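Long-range contact in cellulose-binding protein (Saccharophagus degradans, PDB 2YHG), which probably binds polysaccharide and may hydrolyse glycosyl compounds, this piece holding its nucleoside hydrolase-like domain and C-terminal domain: residues S209-D221 against Y234-P246. Numbering follows the deposited sequence.
Sequences SVYSWQPSDSYLD and YPNRRYATEGDTP. With CA (calcium ion), chain B.
Gln214 reaches across to the backbone carbonyl of Thr241. From CB the chain runs to CG, which lies 3.0 Å from Thr241 O and also near Thr241 CB, then bends (chi2 80°), which lays the amide against the Trp213 ring with CD 3.4 Å above the ring plane, toward its rim. At the tip, NE2 donates to Thr241 O (2.8 Å); this oxygen lies in the Gln214 amide plane, and NE2 sits almost in line with the Thr241 C=O bond. NE2 also donates to Val210 O within its own loop; both amide hydrogens are thus used, which fixes the group's rotation. OE1 accepts a weak bond from Trp213 N. The benzo edge of the Trp213 indole meets Glu242 O, in plane and 3.4 Å from CZ2, while CH2 packs against Thr245 CG2 and NE1 against Pro246 CG. Nearer the surface, Arg237 grips Asp217 side-on: NE bonds OD1 (3.0 Å) and NH2 bonds OD2 (2.8 Å), both on syn lone pairs, with the two planes only 5° apart. A water links Asp217 OD1, Pro215 O and Thr241 OG1. Leu220 CD2 lies 3.3 Å from Tyr234 OH, which donates to Glu242. Within the nucleoside hydrolase-like domain, the contact joins the loop after strand 203-207 and the start of helix 217-225 to the loop carrying Asp244, which with Asp36, Asp43, Trp151 and two waters binds a calcium ion.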
loop_
_atom_site.group_PDB
_atom_site.type_symbol
_atom_site.label_atom_id
_atom_site.label_comp_id
_atom_site.label_asym_id
_atom_site.label_seq_id
_atom_site.Cartn_x
_atom_site.Cartn_y
_atom_site.Cartn_z
ATOM N N SER A 209 -4.509 -9.575 -8.973
ATOM C CA SER A 209 -3.269 -10.124 -9.511
ATOM C C SER A 209 -2.153 -10.002 -8.481
ATOM O O SER A 209 -1.160 -9.263 -8.671
ATOM C CB SER A 209 -2.884 -9.442 -10.827
ATOM O OG SER A 209 -3.792 -9.737 -11.874
ATOM N N VAL A 210 -2.327 -10.722 -7.384
ATOM C CA VAL A 210 -1.560 -10.525 -6.164
ATOM C C VAL A 210 -0.605 -11.684 -5.873
ATOM O O VAL A 210 -0.067 -11.773 -4.767
ATOM C CB VAL A 210 -2.480 -10.259 -4.943
ATOM C CG1 VAL A 210 -3.231 -8.952 -5.160
ATOM C CG2 VAL A 210 -3.417 -11.446 -4.684
ATOM N N TYR A 211 -0.357 -12.536 -6.862
ATOM C CA TYR A 211 0.292 -13.822 -6.656
ATOM C C TYR A 211 1.615 -14.003 -7.391
ATOM O O TYR A 211 2.183 -15.094 -7.322
ATOM C CB TYR A 211 -0.643 -14.936 -7.082
ATOM C CG TYR A 211 -1.862 -15.104 -6.203
ATOM C CD1 TYR A 211 -1.739 -15.519 -4.896
ATOM C CD2 TYR A 211 -3.126 -14.847 -6.672
ATOM C CE1 TYR A 211 -2.876 -15.693 -4.083
ATOM C CE2 TYR A 211 -4.251 -15.088 -5.900
ATOM C CZ TYR A 211 -4.115 -15.530 -4.612
ATOM O OH TYR A 211 -5.234 -15.859 -3.870
ATOM N N SER A 212 2.102 -13.000 -8.113
ATOM C CA SER A 212 3.250 -13.200 -9.013
ATOM C C SER A 212 4.554 -12.583 -8.531
ATOM O O SER A 212 5.578 -12.782 -9.157
ATOM C CB SER A 212 2.943 -12.635 -10.391
ATOM O OG SER A 212 1.847 -13.295 -10.958
ATOM N N TRP A 213 4.546 -11.904 -7.401
ATOM C CA TRP A 213 5.691 -11.119 -6.924
ATOM C C TRP A 213 6.458 -11.772 -5.791
ATOM O O TRP A 213 7.553 -11.299 -5.448
ATOM C CB TRP A 213 5.178 -9.735 -6.467
ATOM C CG TRP A 213 4.254 -9.811 -5.309
ATOM C CD1 TRP A 213 2.911 -10.017 -5.361
ATOM C CD2 TRP A 213 4.604 -9.787 -3.921
ATOM N NE1 TRP A 213 2.400 -10.146 -4.103
ATOM C CE2 TRP A 213 3.418 -10.017 -3.193
ATOM C CE3 TRP A 213 5.791 -9.567 -3.218
ATOM C CZ2 TRP A 213 3.399 -10.131 -1.800
ATOM C CZ3 TRP A 213 5.772 -9.659 -1.835
ATOM C CH2 TRP A 213 4.592 -9.933 -1.144
ATOM N N GLN A 214 5.888 -12.818 -5.190
ATOM C CA GLN A 214 6.314 -13.310 -3.894
ATOM C C GLN A 214 7.724 -13.903 -3.907
ATOM O O GLN A 214 8.180 -14.447 -4.907
ATOM C CB GLN A 214 5.375 -14.414 -3.403
ATOM C CG GLN A 214 4.079 -13.898 -2.804
ATOM C CD GLN A 214 2.986 -13.501 -3.753
ATOM O OE1 GLN A 214 3.184 -13.367 -4.985
ATOM N NE2 GLN A 214 1.805 -13.297 -3.199
ATOM N N PRO A 215 8.417 -13.806 -2.789
ATOM C CA PRO A 215 9.720 -14.450 -2.642
ATOM C C PRO A 215 9.562 -15.917 -2.307
ATOM O O PRO A 215 8.478 -16.384 -1.962
ATOM C CB PRO A 215 10.328 -13.698 -1.487
ATOM C CG PRO A 215 9.151 -13.495 -0.582
ATOM C CD PRO A 215 7.960 -13.230 -1.518
ATOM N N SER A 216 10.686 -16.625 -2.353
ATOM C CA SER A 216 10.706 -18.060 -2.110
ATOM C C SER A 216 10.608 -18.369 -0.630
ATOM O O SER A 216 10.920 -17.572 0.234
ATOM C CB SER A 216 11.985 -18.693 -2.671
ATOM O OG SER A 216 13.059 -18.280 -1.878
ATOM N N ASP A 217 10.255 -19.612 -0.347
ATOM C CA ASP A 217 10.214 -20.113 1.022
ATOM C C ASP A 217 11.593 -20.061 1.661
ATOM O O ASP A 217 11.704 -19.798 2.853
ATOM C CB ASP A 217 9.675 -21.523 1.078
ATOM C CG ASP A 217 8.199 -21.639 0.711
ATOM O OD1 ASP A 217 7.427 -20.637 0.791
ATOM O OD2 ASP A 217 7.806 -22.774 0.342
ATOM N N SER A 218 12.660 -20.301 0.908
ATOM C CA SER A 218 14.035 -20.213 1.415
ATOM C C SER A 218 14.448 -18.804 1.769
ATOM O O SER A 218 15.104 -18.576 2.777
ATOM C CB SER A 218 15.008 -20.733 0.370
ATOM O OG SER A 218 16.332 -20.571 0.841
ATOM N N TYR A 219 14.069 -17.832 0.934
ATOM C CA TYR A 219 14.269 -16.419 1.273
ATOM C C TYR A 219 13.645 -16.141 2.630
ATOM O O TYR A 219 14.204 -15.479 3.487
ATOM C CB TYR A 219 13.666 -15.537 0.180
ATOM C CG TYR A 219 13.426 -14.100 0.597
ATOM C CD1 TYR A 219 12.282 -13.763 1.288
ATOM C CD2 TYR A 219 14.299 -13.084 0.247
ATOM C CE1 TYR A 219 11.978 -12.458 1.596
ATOM C CE2 TYR A 219 14.025 -11.742 0.593
ATOM C CZ TYR A 219 12.856 -11.431 1.265
ATOM O OH TYR A 219 12.470 -10.138 1.565
ATOM N N LEU A 220 12.420 -16.601 2.820
ATOM C CA LEU A 220 11.715 -16.305 4.057
ATOM C C LEU A 220 12.470 -16.936 5.236
ATOM O O LEU A 220 12.667 -16.307 6.267
ATOM C CB LEU A 220 10.270 -16.822 4.009
ATOM C CG LEU A 220 9.389 -16.117 2.959
ATOM C CD1 LEU A 220 8.055 -16.846 2.845
ATOM C CD2 LEU A 220 9.216 -14.654 3.298
ATOM N N ASP A 221 12.868 -18.192 5.098
ATOM C CA ASP A 221 13.554 -18.868 6.178
ATOM C C ASP A 221 14.865 -18.167 6.540
ATOM O O ASP A 221 15.165 -17.988 7.713
ATOM C CB ASP A 221 13.814 -20.310 5.746
ATOM C CG ASP A 221 14.399 -21.164 6.845
ATOM O OD1 ASP A 221 13.815 -21.247 7.932
ATOM O OD2 ASP A 221 15.331 -21.911 6.524
ATOM N N TYR A 234 6.477 -14.910 12.108
ATOM C CA TYR A 234 6.212 -14.933 10.661
ATOM C C TYR A 234 6.066 -16.391 10.260
ATOM O O TYR A 234 7.060 -17.110 10.204
ATOM C CB TYR A 234 7.358 -14.259 9.915
ATOM C CG TYR A 234 7.098 -14.081 8.437
ATOM C CD1 TYR A 234 7.193 -15.130 7.563
ATOM C CD2 TYR A 234 6.769 -12.832 7.883
ATOM C CE1 TYR A 234 6.919 -15.011 6.213
ATOM C CE2 TYR A 234 6.496 -12.687 6.512
ATOM C CZ TYR A 234 6.573 -13.774 5.693
ATOM O OH TYR A 234 6.270 -13.716 4.370
ATOM N N PRO A 235 4.855 -16.881 10.010
ATOM C CA PRO A 235 4.692 -18.321 9.785
ATOM C C PRO A 235 5.053 -18.710 8.354
ATOM O O PRO A 235 5.091 -17.847 7.468
ATOM C CB PRO A 235 3.208 -18.532 10.017
ATOM C CG PRO A 235 2.586 -17.214 9.575
ATOM C CD PRO A 235 3.555 -16.188 10.066
ATOM N N ASN A 236 5.275 -19.998 8.134
ATOM C CA ASN A 236 5.432 -20.511 6.792
ATOM C C ASN A 236 4.152 -20.313 5.984
ATOM O O ASN A 236 3.034 -20.296 6.500
ATOM C CB ASN A 236 5.747 -22.003 6.844
ATOM C CG ASN A 236 7.151 -22.296 7.261
ATOM O OD1 ASN A 236 8.016 -21.430 7.291
ATOM N ND2 ASN A 236 7.414 -23.561 7.516
ATOM N N ARG A 237 4.360 -20.216 4.679
ATOM C CA ARG A 237 3.304 -20.287 3.693
ATOM C C ARG A 237 2.508 -21.586 3.772
ATOM O O ARG A 237 3.068 -22.658 3.915
ATOM C CB ARG A 237 3.973 -20.214 2.319
ATOM C CG ARG A 237 3.041 -20.250 1.150
ATOM C CD ARG A 237 3.813 -20.241 -0.134
ATOM N NE ARG A 237 4.728 -21.372 -0.277
ATOM C CZ ARG A 237 4.336 -22.612 -0.532
ATOM N NH1 ARG A 237 3.082 -22.864 -0.927
ATOM N NH2 ARG A 237 5.214 -23.597 -0.498
ATOM N N ARG A 238 1.184 -21.468 3.703
ATOM C CA ARG A 238 0.256 -22.598 3.556
ATOM C C ARG A 238 -0.156 -22.777 2.101
ATOM O O ARG A 238 -0.149 -23.906 1.568
ATOM C CB ARG A 238 -1.010 -22.385 4.401
ATOM C CG ARG A 238 -1.983 -23.567 4.365
ATOM C CD ARG A 238 -3.212 -23.326 5.182
ATOM N NE ARG A 238 -2.945 -23.166 6.604
ATOM C CZ ARG A 238 -3.851 -22.816 7.521
ATOM N NH1 ARG A 238 -5.082 -22.589 7.145
ATOM N NH2 ARG A 238 -3.497 -22.609 8.767
ATOM N N TYR A 239 -0.571 -21.679 1.467
ATOM C CA TYR A 239 -1.004 -21.627 0.087
ATOM C C TYR A 239 -0.140 -20.627 -0.656
ATOM O O TYR A 239 0.826 -21.014 -1.301
ATOM C CB TYR A 239 -2.481 -21.296 0.000
ATOM C CG TYR A 239 -3.004 -21.270 -1.367
ATOM C CD1 TYR A 239 -3.056 -22.419 -2.140
ATOM C CD2 TYR A 239 -3.503 -20.095 -1.894
ATOM C CE1 TYR A 239 -3.586 -22.390 -3.437
ATOM C CE2 TYR A 239 -4.054 -20.059 -3.166
ATOM C CZ TYR A 239 -4.030 -21.192 -3.953
ATOM O OH TYR A 239 -4.588 -21.147 -5.212
ATOM N N ALA A 240 -0.416 -19.335 -0.501
ATOM C CA ALA A 240 0.401 -18.260 -1.050
ATOM C C ALA A 240 1.016 -17.455 0.076
ATOM O O ALA A 240 0.401 -17.278 1.147
ATOM C CB ALA A 240 -0.429 -17.322 -1.945
ATOM N N THR A 241 2.188 -16.893 -0.174
ATOM C CA THR A 241 2.830 -15.997 0.761
ATOM C C THR A 241 2.212 -14.597 0.611
ATOM O O THR A 241 2.115 -14.075 -0.495
ATOM C CB THR A 241 4.321 -15.954 0.525
ATOM O OG1 THR A 241 4.831 -17.204 0.987
ATOM C CG2 THR A 241 5.026 -14.849 1.237
ATOM N N GLU A 242 1.766 -14.018 1.720
ATOM C CA GLU A 242 1.428 -12.585 1.786
ATOM C C GLU A 242 0.527 -12.154 0.615
ATOM O O GLU A 242 0.712 -11.087 0.027
ATOM C CB GLU A 242 2.701 -11.725 1.826
ATOM C CG GLU A 242 3.419 -11.867 3.137
ATOM C CD GLU A 242 4.530 -10.895 3.293
ATOM O OE1 GLU A 242 4.259 -9.659 3.184
ATOM O OE2 GLU A 242 5.725 -11.299 3.453
ATOM N N GLY A 243 -0.577 -12.858 0.383
ATOM C CA GLY A 243 -1.506 -12.435 -0.645
ATOM C C GLY A 243 -2.103 -11.047 -0.406
ATOM O O GLY A 243 -2.482 -10.381 -1.369
ATOM N N ASP A 244 -2.190 -10.631 0.862
ATOM C CA ASP A 244 -2.795 -9.352 1.197
ATOM C C ASP A 244 -1.807 -8.196 1.197
ATOM O O ASP A 244 -2.223 -7.037 1.287
ATOM C CB ASP A 244 -3.438 -9.434 2.551
ATOM C CG ASP A 244 -4.495 -10.492 2.613
ATOM O OD1 ASP A 244 -5.341 -10.464 1.698
ATOM O OD2 ASP A 244 -4.467 -11.367 3.504
ATOM N N THR A 245 -0.518 -8.471 1.125
ATOM C CA THR A 245 0.493 -7.412 1.266
ATOM C C THR A 245 0.405 -6.280 0.238
ATOM O O THR A 245 0.699 -5.154 0.619
ATOM C CB THR A 245 1.874 -8.060 1.360
ATOM O OG1 THR A 245 1.932 -8.631 2.669
ATOM C CG2 THR A 245 3.024 -7.116 1.098
ATOM N N PRO A 246 -0.075 -6.516 -0.982
ATOM C CA PRO A 246 -0.251 -5.371 -1.901
ATOM C C PRO A 246 -1.121 -4.255 -1.310
ATOM O O PRO A 246 -0.970 -3.088 -1.726
ATOM C CB PRO A 246 -0.822 -6.005 -3.142
ATOM C CG PRO A 246 -0.161 -7.375 -3.130
ATOM C CD PRO A 246 -0.276 -7.799 -1.683
HETATM CA CA CA B . -6.495 -12.566 4.448
HETATM O O HOH W 1 6.949 -18.192 -0.491
HETATM O O HOH W 2 7.095 -20.655 3.679
HETATM O O HOH W 3 -5.551 -14.585 3.160
HETATM O O HOH W 4 -8.234 -14.211 3.779
#